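Oxidoreductase, NAD-binding/iron-sulfur cluster-binding protein (Nitratireductor pacificus pht-3B, PDB 6ZXU) is a catabolic reductive dehalogenase that binds cobalamin and two [4Fe-4S] clusters, and probably removes halogen from organohalides with electrons relayed through those clusters. Local coordinates at residues A[301-306]-A[401-406]; A[309-314]-A[561-566]; A[421-426]-A[487-492]. One frame throughout, in Å; residues are numbered along the deposited sequence.

Contact 1: residues A[301-306]-A[401-406]; sequences TLVVRQ and EPWMYY
Arg305 and Glu401 carry the charged half of this contact, a side-on salt bridge in which two nitrogens of the guanidinium each take one carboxylate oxygen. Arg305 NE meets Glu401 OE1 at 2.7 Å. Arg305 NH2 reaches Glu401 OE2 at 3.1 Å, with an almost straight N-H...O angle of 172°. Both oxygens use their syn lone pairs and both lie close to the guanidinium plane; with the two planes only 11° apart, the ion pair is nearly flat. The arginine chain is extended from CG to NE, which carries the head group over to the carboxylate although CB does not itself point there.

The uncharged indole N-H of Trp403 gives the acid a further hydrogen bond from another direction. Trp403 NE1 donates to Glu401 OE1 at 2.9 Å, coming from above the carboxylate plane, so that OE1 accepts from two donors and the rotation of the carboxylate is restrained. The concentration of donors here would be expected to favour the charged form of the acid.

Van der Waals packing joins arginine and indole. The methylene CG of Arg305 lies 3.6 Å from Trp403 NE1, and the indole CZ2 comes over one face of the guanidinium, with ring and guanidinium planes nearly perpendicular. At the other end of the indole, Val303 CG1 makes an apolar contact with Trp403 CH2 (4.3 Å). Pro488 and Met492 of helix 486-492 pack against Trp403 and Arg305 respectively.

The salt bridge thus joins the loop after strand 294-295 to the loop after strand 394-399 beside cobalamin, whose pocket Val303 and Trp403 help line.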
# COMPACT_ATOMS: atom_id res chain seq x y z
N THR A 301 -15.68 -10.65 17.20
CA THR A 301 -14.93 -11.69 17.83
C THR A 301 -14.62 -11.22 19.24
O THR A 301 -14.48 -10.00 19.46
CB THR A 301 -13.60 -12.00 17.06
OG1 THR A 301 -12.89 -10.77 16.70
CG2 THR A 301 -13.88 -12.77 15.82
N LEU A 302 -14.46 -12.15 20.16
CA LEU A 302 -14.25 -11.78 21.57
C LEU A 302 -12.93 -11.08 21.86
O LEU A 302 -11.89 -11.50 21.42
CB LEU A 302 -14.34 -13.04 22.41
CG LEU A 302 -14.37 -12.92 23.92
CD1 LEU A 302 -15.54 -12.08 24.41
CD2 LEU A 302 -14.45 -14.35 24.44
N VAL A 303 -13.00 -9.93 22.53
CA VAL A 303 -11.81 -9.19 23.00
C VAL A 303 -11.99 -9.02 24.53
O VAL A 303 -12.99 -8.42 25.01
CB VAL A 303 -11.70 -7.82 22.31
CG1 VAL A 303 -10.50 -7.02 22.83
CG2 VAL A 303 -11.60 -8.00 20.81
N VAL A 304 -11.08 -9.58 25.28
CA VAL A 304 -11.13 -9.48 26.78
C VAL A 304 -9.95 -8.61 27.19
O VAL A 304 -8.86 -9.11 27.46
CB VAL A 304 -11.04 -10.88 27.40
CG1 VAL A 304 -11.26 -10.78 28.93
CG2 VAL A 304 -12.07 -11.82 26.76
N ARG A 305 -10.18 -7.30 27.27
CA ARG A 305 -9.09 -6.37 27.46
C ARG A 305 -8.32 -6.60 28.75
O ARG A 305 -7.07 -6.47 28.78
CB ARG A 305 -9.60 -4.96 27.48
CG ARG A 305 -10.09 -4.48 26.14
CD ARG A 305 -10.89 -3.21 26.32
NE ARG A 305 -11.07 -2.59 25.05
CZ ARG A 305 -11.90 -3.05 24.13
NH1 ARG A 305 -12.62 -4.16 24.30
NH2 ARG A 305 -11.95 -2.41 22.99
N GLN A 306 -9.01 -7.00 29.83
CA GLN A 306 -8.29 -7.24 31.08
C GLN A 306 -7.37 -8.43 31.02
O GLN A 306 -6.51 -8.56 31.87
CB GLN A 306 -9.24 -7.38 32.25
CG GLN A 306 -9.88 -6.09 32.61
CD GLN A 306 -10.79 -6.25 33.84
OE1 GLN A 306 -11.94 -6.62 33.71
NE2 GLN A 306 -10.23 -6.13 34.97
N GLU A 401 -5.64 2.26 22.74
CA GLU A 401 -5.68 1.67 24.04
C GLU A 401 -4.33 1.18 24.47
O GLU A 401 -3.48 0.88 23.64
CB GLU A 401 -6.74 0.61 24.08
CG GLU A 401 -8.08 1.15 23.65
CD GLU A 401 -9.19 0.12 23.75
OE1 GLU A 401 -9.27 -0.54 24.81
OE2 GLU A 401 -10.00 -0.04 22.77
N PRO A 402 -4.04 1.17 25.77
CA PRO A 402 -2.67 0.86 26.20
C PRO A 402 -2.19 -0.48 25.76
O PRO A 402 -1.00 -0.64 25.42
CB PRO A 402 -2.71 0.97 27.77
CG PRO A 402 -3.86 1.92 27.97
CD PRO A 402 -4.88 1.64 26.91
N TRP A 403 -3.10 -1.44 25.68
CA TRP A 403 -2.66 -2.78 25.31
C TRP A 403 -2.29 -2.87 23.80
O TRP A 403 -1.88 -3.94 23.38
CB TRP A 403 -3.76 -3.83 25.66
CG TRP A 403 -5.12 -3.47 25.17
CD1 TRP A 403 -6.05 -2.70 25.82
CD2 TRP A 403 -5.71 -3.83 23.94
NE1 TRP A 403 -7.18 -2.60 25.05
CE2 TRP A 403 -6.96 -3.27 23.89
CE3 TRP A 403 -5.26 -4.58 22.83
CZ2 TRP A 403 -7.82 -3.47 22.80
CZ3 TRP A 403 -6.11 -4.78 21.80
CH2 TRP A 403 -7.37 -4.23 21.79
N MET A 404 -2.55 -1.81 23.02
CA MET A 404 -2.20 -1.77 21.56
C MET A 404 -0.70 -1.33 21.36
O MET A 404 -0.14 -1.53 20.30
CB MET A 404 -3.08 -0.79 20.82
CG MET A 404 -4.56 -1.16 20.80
SD MET A 404 -5.48 0.13 19.97
CE MET A 404 -7.12 -0.56 19.95
N TYR A 405 -0.07 -0.77 22.41
CA TYR A 405 1.33 -0.44 22.37
C TYR A 405 2.15 -1.64 22.77
O TYR A 405 1.76 -2.41 23.65
CB TYR A 405 1.64 0.74 23.30
CG TYR A 405 1.04 2.07 22.93
CD1 TYR A 405 -0.30 2.34 23.15
CD2 TYR A 405 1.81 3.06 22.39
CE1 TYR A 405 -0.84 3.57 22.84
CE2 TYR A 405 1.29 4.31 22.09
CZ TYR A 405 -0.01 4.58 22.32
OH TYR A 405 -0.52 5.80 22.04
N TYR A 406 3.30 -1.81 22.16
CA TYR A 406 4.26 -2.80 22.62
C TYR A 406 4.72 -2.50 24.05
O TYR A 406 4.66 -1.37 24.52
CB TYR A 406 5.49 -2.82 21.73
CG TYR A 406 5.28 -3.36 20.34
CD1 TYR A 406 5.15 -4.71 20.13
CD2 TYR A 406 5.31 -2.50 19.23
CE1 TYR A 406 4.95 -5.18 18.83
CE2 TYR A 406 5.13 -2.96 17.96
CZ TYR A 406 4.96 -4.29 17.77
OH TYR A 406 4.84 -4.78 16.48

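Contact 2: residues A[309-314]-A[561-566]; sequences QRVAKR and MFNGYE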
# COMPACT_ATOMS: atom_id res chain seq x y z
N GLN A 309 -2.13 -9.29 27.54
CA GLN A 309 -0.82 -8.83 27.97
C GLN A 309 -0.11 -8.12 26.84
O GLN A 309 -0.26 -8.48 25.66
CB GLN A 309 0.05 -9.95 28.40
CG GLN A 309 -0.39 -10.68 29.61
CD GLN A 309 0.54 -11.92 29.86
OE1 GLN A 309 0.07 -13.04 30.02
NE2 GLN A 309 1.83 -11.71 29.85
N ARG A 310 0.64 -7.07 27.18
CA ARG A 310 1.49 -6.36 26.23
C ARG A 310 2.80 -7.20 25.98
O ARG A 310 3.25 -7.94 26.83
CB ARG A 310 1.78 -4.93 26.71
CG ARG A 310 0.57 -4.04 26.60
CD ARG A 310 0.76 -2.72 27.30
NE ARG A 310 1.82 -1.94 26.67
CZ ARG A 310 2.27 -0.79 27.13
NH1 ARG A 310 1.81 -0.33 28.26
NH2 ARG A 310 3.25 -0.17 26.54
N VAL A 311 3.28 -7.12 24.74
CA VAL A 311 4.31 -7.99 24.17
C VAL A 311 5.55 -7.13 23.90
O VAL A 311 5.41 -5.94 23.44
CB VAL A 311 3.79 -8.58 22.79
CG1 VAL A 311 4.78 -9.57 22.26
CG2 VAL A 311 2.43 -9.23 23.03
N ALA A 312 6.72 -7.62 24.22
CA ALA A 312 7.95 -6.94 23.85
C ALA A 312 8.02 -6.78 22.28
O ALA A 312 7.63 -7.70 21.56
CB ALA A 312 9.17 -7.72 24.36
N LYS A 313 8.50 -5.65 21.77
CA LYS A 313 8.85 -5.56 20.34
C LYS A 313 9.82 -6.67 19.91
O LYS A 313 9.80 -7.12 18.81
CB LYS A 313 9.50 -4.22 19.97
CG LYS A 313 8.56 -3.22 19.49
CD LYS A 313 9.17 -1.98 18.90
CE LYS A 313 9.60 -2.27 17.48
NZ LYS A 313 9.94 -0.92 16.90
N ARG A 314 10.65 -7.09 20.83
CA ARG A 314 11.57 -8.17 20.62
C ARG A 314 10.88 -9.50 20.31
O ARG A 314 11.53 -10.45 19.80
CB ARG A 314 12.50 -8.28 21.84
CG ARG A 314 13.51 -9.45 21.86
CD ARG A 314 14.55 -9.42 20.72
NE ARG A 314 15.46 -10.53 20.93
CZ ARG A 314 15.18 -11.79 20.64
NH1 ARG A 314 14.07 -12.08 20.03
NH2 ARG A 314 16.01 -12.77 20.89
N MET A 561 -8.73 -18.97 21.67
CA MET A 561 -8.34 -17.81 22.47
C MET A 561 -6.81 -17.74 22.46
O MET A 561 -6.13 -18.76 22.58
CB MET A 561 -8.87 -17.97 23.94
CG MET A 561 -10.38 -17.94 24.09
SD MET A 561 -11.20 -16.58 23.26
CE MET A 561 -10.62 -15.19 24.21
N PHE A 562 -6.32 -16.53 22.38
CA PHE A 562 -4.89 -16.25 22.32
C PHE A 562 -4.70 -14.90 22.98
O PHE A 562 -5.23 -13.93 22.50
CB PHE A 562 -4.44 -16.20 20.80
CG PHE A 562 -3.00 -15.83 20.57
CD1 PHE A 562 -2.60 -14.50 20.40
CD2 PHE A 562 -2.04 -16.81 20.54
CE1 PHE A 562 -1.29 -14.19 20.27
CE2 PHE A 562 -0.71 -16.49 20.42
CZ PHE A 562 -0.34 -15.17 20.25
N ASN A 563 -3.96 -14.86 24.10
CA ASN A 563 -3.58 -13.64 24.79
C ASN A 563 -4.77 -12.76 24.97
O ASN A 563 -4.72 -11.54 24.75
CB ASN A 563 -2.47 -12.89 24.07
CG ASN A 563 -1.89 -11.71 24.89
OD1 ASN A 563 -1.96 -11.69 26.11
ND2 ASN A 563 -1.33 -10.78 24.22
N GLY A 564 -5.90 -13.35 25.44
CA GLY A 564 -7.08 -12.58 25.73
C GLY A 564 -8.06 -12.26 24.66
O GLY A 564 -9.00 -11.54 24.88
N TYR A 565 -7.84 -12.73 23.42
CA TYR A 565 -8.77 -12.48 22.33
C TYR A 565 -8.94 -13.71 21.46
O TYR A 565 -8.10 -14.52 21.35
CB TYR A 565 -8.38 -11.24 21.49
CG TYR A 565 -6.94 -11.26 21.01
CD1 TYR A 565 -5.92 -10.72 21.78
CD2 TYR A 565 -6.63 -11.80 19.84
CE1 TYR A 565 -4.61 -10.80 21.38
CE2 TYR A 565 -5.35 -11.85 19.40
CZ TYR A 565 -4.34 -11.33 20.14
OH TYR A 565 -3.06 -11.39 19.70
N GLU A 566 -10.07 -13.74 20.77
CA GLU A 566 -10.47 -14.81 19.88
C GLU A 566 -9.87 -14.52 18.47
O GLU A 566 -10.00 -13.42 17.91
CB GLU A 566 -12.00 -14.82 19.78
CG GLU A 566 -12.60 -15.79 18.78
CD GLU A 566 -14.14 -15.71 18.68
OE1 GLU A 566 -14.79 -14.73 19.19
OE2 GLU A 566 -14.69 -16.61 17.99
O HOH W 1 -1.19 -13.86 28.05
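Gln309 is held by Asn563 at the tip of a β-hairpin, where a type I' turn from Phe562 to Tyr565 joins strands 560-562 and 565-567. The hairpin belongs to the part of the chain that resembles 4Fe-4S dicluster domains. Along the loop 309-314, the contact starts at the backbone of Gln309, which the Asn563 carboxamide grips at both ends: Gln309 N donates to Asn563 OD1 at 2.8 Å, and Asn563 ND2 returns a bond to Gln309 O at 2.9 Å. The first donor is tilted 25° from the carbonyl plane of the asparagine. The second bond is straighter, at 175°, and lies in the amide plane of Asn563 on a lone pair of the Gln309 carbonyl.

With CG anti to the backbone N (chi1 -171°), Asn563 extends from the turn and brings OD1 and ND2 together to the backbone of Gln309. The side chain of Gln309 lies across that of Asn563, its CB 3.5 Å from Asn563 OD1 and the two amide planes almost perpendicular. A water bridges the two side chains, donating to Gln309 OE1 and, at 3.0 Å, to Asn563 OD1, which thereby accepts from the water as well as from Gln309 N. Replacing Asn563 by alanine is likely to leave the N-H and the carbonyl of Gln309 without these partners and to cost the water one acceptor.

Next in sequence, the Arg310 guanidinium bonds to the carbonyls of Tyr405 and Tyr406. Val311 then faces the hairpin again. It lies close to the bound cobalamin, to which Tyr565 of the hairpin gives or accepts a hydrogen bond through its OH, and its CG2 touches Asn563 ND2 at 4.2 Å.

Contact 3: residues A[421-426]-A[487-492]; sequences DYAVVM and NPAILM
A helix laid across a β-sheet forms this contact: Val425 and Ala423 of strand 422-429 meet Ala489 and Ile490 of helix 486-492 in the buried interior. The two short segments cross almost at a right angle, -86°, with their axes 8.6 Å apart at closest approach.

Val425 does most of the touching, and its two methyls part to meet different helix residues. CG1, anti to the backbone N (chi1 -172°), lies 3.8 Å from Ile490 CG1. The other branch, Val425 CG2, reaches Ala489 CB, also at 3.8 Å, and comes equally near the carbonyl O of that alanine. The two methyls thus face the Ala489-Ile490 peptide from the strand side. The isoleucine crosses the valine at about a right angle and offers its CG1 methylene. Here the backbones come nearest, with the CA atoms of Val425 and Ile490 6.4 Å apart.

The strand is an inner one of the four-stranded antiparallel sheet ordered 394-399, 422-429, 514-521, 474-477. Alternation along it sends Ala423 and Val425 toward helix 486-492, while Val424 and Met426 point away; Met426 packs on helix 445-469, so helices cover both faces of the sheet.

Two residues before Val425, the methyl of Ala423 approaches Ala489 CB more loosely, at 4.4 Å. Asn487, Pro488, Ile490 and Leu491 touch the bound cobalamin, and Ile490 also contacts Ser516 of the neighbouring strand 514-521.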
# COMPACT_ATOMS: atom_id res chain seq x y z
N ASP A 421 -3.54 9.37 22.79
CA ASP A 421 -4.94 8.98 23.01
C ASP A 421 -5.65 8.32 21.87
O ASP A 421 -6.56 7.57 22.10
CB ASP A 421 -5.71 10.25 23.36
CG ASP A 421 -5.36 10.82 24.80
OD1 ASP A 421 -4.89 10.03 25.64
OD2 ASP A 421 -5.53 12.07 25.00
N TYR A 422 -5.29 8.66 20.63
CA TYR A 422 -6.02 8.21 19.46
C TYR A 422 -5.09 7.58 18.43
O TYR A 422 -3.92 7.90 18.37
CB TYR A 422 -6.76 9.36 18.79
CG TYR A 422 -7.78 10.04 19.64
CD1 TYR A 422 -9.03 9.44 19.85
CD2 TYR A 422 -7.45 11.19 20.39
CE1 TYR A 422 -9.96 10.00 20.69
CE2 TYR A 422 -8.37 11.75 21.24
CZ TYR A 422 -9.60 11.17 21.37
OH TYR A 422 -10.53 11.71 22.17
N ALA A 423 -5.65 6.67 17.64
CA ALA A 423 -4.93 6.03 16.52
C ALA A 423 -5.70 6.33 15.27
O ALA A 423 -6.93 6.12 15.20
CB ALA A 423 -4.85 4.52 16.71
N VAL A 424 -5.03 6.94 14.31
CA VAL A 424 -5.57 7.13 12.97
C VAL A 424 -4.96 6.01 12.10
O VAL A 424 -3.76 5.83 12.03
CB VAL A 424 -5.21 8.48 12.39
CG1 VAL A 424 -5.85 8.66 10.99
CG2 VAL A 424 -5.69 9.55 13.36
N VAL A 425 -5.85 5.18 11.56
CA VAL A 425 -5.48 3.99 10.83
C VAL A 425 -5.86 4.20 9.37
O VAL A 425 -7.00 4.55 9.03
CB VAL A 425 -6.24 2.76 11.35
CG1 VAL A 425 -5.71 1.48 10.73
CG2 VAL A 425 -6.10 2.70 12.85
N MET A 426 -4.90 3.93 8.50
CA MET A 426 -5.13 4.04 7.05
C MET A 426 -4.71 2.79 6.35
O MET A 426 -3.77 2.15 6.76
CB MET A 426 -4.43 5.22 6.50
CG MET A 426 -5.06 6.46 7.05
SD MET A 426 -4.21 8.00 6.69
CE MET A 426 -2.70 7.71 7.64
N ASN A 487 -2.86 -4.42 14.09
CA ASN A 487 -4.09 -5.21 13.97
C ASN A 487 -5.25 -4.76 14.82
O ASN A 487 -6.37 -4.61 14.30
CB ASN A 487 -3.80 -6.68 14.23
CG ASN A 487 -2.77 -7.20 13.23
OD1 ASN A 487 -1.68 -6.66 13.13
ND2 ASN A 487 -3.11 -8.24 12.57
N PRO A 488 -5.06 -4.62 16.15
CA PRO A 488 -6.25 -4.27 16.97
C PRO A 488 -6.79 -2.89 16.66
O PRO A 488 -7.98 -2.67 16.76
CB PRO A 488 -5.69 -4.35 18.37
CG PRO A 488 -4.27 -4.26 18.29
CD PRO A 488 -3.88 -4.87 16.98
N ALA A 489 -5.92 -1.97 16.21
CA ALA A 489 -6.38 -0.69 15.72
C ALA A 489 -7.18 -0.78 14.43
O ALA A 489 -8.21 -0.13 14.30
CB ALA A 489 -5.21 0.24 15.57
N ILE A 490 -6.77 -1.62 13.50
CA ILE A 490 -7.57 -1.88 12.29
C ILE A 490 -8.96 -2.41 12.70
O ILE A 490 -9.98 -1.98 12.17
CB ILE A 490 -6.89 -2.87 11.33
CG1 ILE A 490 -5.56 -2.30 10.84
CG2 ILE A 490 -7.77 -3.18 10.15
CD1 ILE A 490 -4.67 -3.40 10.27
N LEU A 491 -8.99 -3.32 13.69
CA LEU A 491 -10.27 -3.89 14.15
C LEU A 491 -11.15 -2.83 14.83
O LEU A 491 -12.31 -2.71 14.48
CB LEU A 491 -10.02 -4.99 15.10
CG LEU A 491 -11.28 -5.68 15.56
CD1 LEU A 491 -11.89 -6.57 14.49
CD2 LEU A 491 -10.96 -6.51 16.80
N MET A 492 -10.59 -2.11 15.78
CA MET A 492 -11.36 -1.08 16.55
C MET A 492 -11.78 0.13 15.73
O MET A 492 -12.82 0.70 15.95
CB MET A 492 -10.61 -0.62 17.75
CG MET A 492 -10.46 -1.66 18.88
SD MET A 492 -12.07 -2.44 19.27
CE MET A 492 -11.26 -3.99 19.72

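From the N terminus, the loop after strand 294-295 supplies residues 301-306 and then 309-314, the first halves of contacts 1 and 2. Contact 1 closes at 401-406, just beyond strand 394-399; contact 3 then opens on strand 422-429 and closes at helix 486-492, in series with it. Contact 2 closes last, at hairpin 561-566, so it crosses contact 1 and encloses contact 3. Contacts 1 and 2 touch through Leu302 N with Glu566 OE1, while Met404 packs on Met492 between contacts 1 and 3. Together they tie the loops, the sheet and hairpin 560-567 around cobalamin.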